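Local atomic coordinates of chloromuconate cycloisomerase (Rhodococcus opacus, PDB entry 4M0X), a protein that belongs, as a cycloisomerase, to the mandelate racemase and muconate lactonizing enzyme family of the enolase superfamily and carries a manganese ion in its barrel domain. Residues S32-R37 against E64-I69. Sequence-based numbering, arbitrary orientation.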
loop_
_atom_site.group_PDB
_atom_site.type_symbol
_atom_site.label_atom_id
_atom_site.label_comp_id
_atom_site.label_asym_id
_atom_site.label_seq_id
_atom_site.Cartn_x
_atom_site.Cartn_y
_atom_site.Cartn_z
ATOM N N SER A 32 24.778 39.170 -1.385
ATOM C CA SER A 32 23.859 40.105 -1.989
ATOM C C SER A 32 22.510 39.924 -1.375
ATOM O O SER A 32 21.984 38.814 -1.339
ATOM C CB SER A 32 23.781 39.872 -3.488
ATOM O OG SER A 32 24.864 40.514 -4.149
ATOM N N ILE A 33 21.957 41.008 -0.856
ATOM C CA ILE A 33 20.672 40.941 -0.187
ATOM C C ILE A 33 19.818 42.085 -0.677
ATOM O O ILE A 33 20.338 43.080 -1.199
ATOM C CB ILE A 33 20.810 40.998 1.356
ATOM C CG1 ILE A 33 21.103 42.417 1.834
ATOM C CG2 ILE A 33 21.880 40.018 1.850
ATOM C CD1 ILE A 33 20.956 42.616 3.331
ATOM N N VAL A 34 18.508 41.939 -0.547
ATOM C CA VAL A 34 17.649 43.085 -0.641
ATOM C C VAL A 34 17.374 43.453 0.810
ATOM O O VAL A 34 16.905 42.607 1.580
ATOM C CB VAL A 34 16.337 42.763 -1.409
ATOM C CG1 VAL A 34 15.454 43.995 -1.525
ATOM C CG2 VAL A 34 16.638 42.235 -2.803
ATOM N N LEU A 35 17.676 44.679 1.222
ATOM C CA LEU A 35 17.248 45.081 2.576
ATOM C C LEU A 35 15.863 45.744 2.596
ATOM O O LEU A 35 15.680 46.799 2.007
ATOM C CB LEU A 35 18.281 45.960 3.290
ATOM C CG LEU A 35 17.720 46.227 4.683
ATOM C CD1 LEU A 35 18.379 45.314 5.692
ATOM C CD2 LEU A 35 17.846 47.678 5.097
ATOM N N VAL A 36 14.888 45.118 3.248
ATOM C CA VAL A 36 13.521 45.690 3.294
ATOM C C VAL A 36 13.319 46.530 4.537
ATOM O O VAL A 36 13.839 46.198 5.611
ATOM C CB VAL A 36 12.424 44.643 3.184
ATOM C CG1 VAL A 36 11.070 45.225 3.602
ATOM C CG2 VAL A 36 12.360 44.141 1.757
ATOM N N ARG A 37 12.607 47.645 4.370
ATOM C CA ARG A 37 12.355 48.556 5.472
ATOM C C ARG A 37 10.930 48.938 5.497
ATOM O O ARG A 37 10.335 49.261 4.465
ATOM C CB ARG A 37 13.187 49.804 5.349
ATOM C CG ARG A 37 14.632 49.537 5.691
ATOM C CD ARG A 37 15.436 50.702 5.181
ATOM N NE ARG A 37 15.557 51.728 6.203
ATOM C CZ ARG A 37 16.145 52.891 6.003
ATOM N NH1 ARG A 37 16.631 53.168 4.799
ATOM N NH2 ARG A 37 16.214 53.757 7.000
ATOM N N GLU A 64 17.631 41.040 -7.814
ATOM C CA GLU A 64 17.113 42.012 -8.763
ATOM C C GLU A 64 15.617 41.840 -8.909
ATOM O O GLU A 64 14.892 42.817 -8.879
ATOM C CB GLU A 64 17.811 41.898 -10.128
ATOM C CG GLU A 64 19.273 42.338 -10.152
ATOM C CD GLU A 64 20.216 41.272 -9.627
ATOM O OE1 GLU A 64 19.728 40.192 -9.198
ATOM O OE2 GLU A 64 21.449 41.502 -9.639
ATOM N N THR A 65 15.150 40.604 -9.029
ATOM C CA THR A 65 13.723 40.351 -9.208
ATOM C C THR A 65 12.972 40.417 -7.901
ATOM O O THR A 65 11.762 40.708 -7.885
ATOM C CB THR A 65 13.437 38.997 -9.852
ATOM O OG1 THR A 65 13.825 37.952 -8.948
ATOM C CG2 THR A 65 14.175 38.872 -11.153
ATOM N N ILE A 66 13.681 40.157 -6.801
ATOM C CA ILE A 66 13.041 40.267 -5.488
ATOM C C ILE A 66 12.587 41.696 -5.289
ATOM O O ILE A 66 11.408 41.929 -5.001
ATOM C CB ILE A 66 13.931 39.809 -4.317
ATOM C CG1 ILE A 66 13.930 38.296 -4.190
ATOM C CG2 ILE A 66 13.465 40.406 -3.001
ATOM C CD1 ILE A 66 15.218 37.821 -3.548
ATOM N N LYS A 67 13.498 42.645 -5.499
ATOM C CA LYS A 67 13.149 44.053 -5.347
ATOM C C LYS A 67 11.857 44.360 -6.111
ATOM O O LYS A 67 10.910 44.899 -5.543
ATOM C CB LYS A 67 14.267 44.970 -5.823
ATOM C CG LYS A 67 13.879 46.437 -5.743
ATOM C CD LYS A 67 15.011 47.373 -6.138
ATOM C CE LYS A 67 14.527 48.799 -6.405
ATOM N NZ LYS A 67 13.994 49.477 -5.195
ATOM N N THR A 68 11.811 43.972 -7.384
ATOM C CA THR A 68 10.677 44.291 -8.228
ATOM C C THR A 68 9.366 43.733 -7.713
ATOM O O THR A 68 8.365 44.432 -7.749
ATOM C CB THR A 68 10.929 43.831 -9.654
ATOM O OG1 THR A 68 12.116 44.470 -10.097
ATOM C CG2 THR A 68 9.786 44.247 -10.578
ATOM N N ILE A 69 9.380 42.491 -7.225
ATOM C CA ILE A 69 8.166 41.819 -6.732
ATOM C C ILE A 69 7.686 42.527 -5.490
ATOM O O ILE A 69 6.485 42.777 -5.311
ATOM C CB ILE A 69 8.426 40.326 -6.438
ATOM C CG1 ILE A 69 8.481 39.517 -7.734
ATOM C CG2 ILE A 69 7.368 39.738 -5.538
ATOM C CD1 ILE A 69 7.185 39.525 -8.527
#
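Val34 meets Ile66 through one methyl apiece: Val34 CG2 lies 3.7 Å from Ile66 CG2, and its next neighbour is the branch carbon behind that methyl, with Val34 CG2 to Ile66 CB at 3.9 Å. The two side chains run past one another, pointing in opposite senses, and Val34 CG2 rests against the CG2/CB side of Ile66. In Ile66, chi1 of -80° sets CG2 anti to the backbone N and thereby offers the short branch to the strand, while CG1 stands anti to the carbonyl carbon. Val34 CG2 also reaches the helix backbone at Lys67 N, 4.2 Å away, where the CA atoms of Val34 and Lys67 are 6.6 Å apart. Lys67 only borders this contact; its chain, extended as far as CE, leads away, and NZ hydrogen-bonds to Ala10 O and forms a salt bridge with Asp71. Ala50 of the adjacent strand touches both Val34 and Ile66, extending the apolar patch. No hydrogen bond joins the two segments, and the buried contact rests on apolar packing. It illustrates how helix 63-74 is laid on the antiparallel sheet in the alpha+beta N-terminal capping domain of the enolase superfamily.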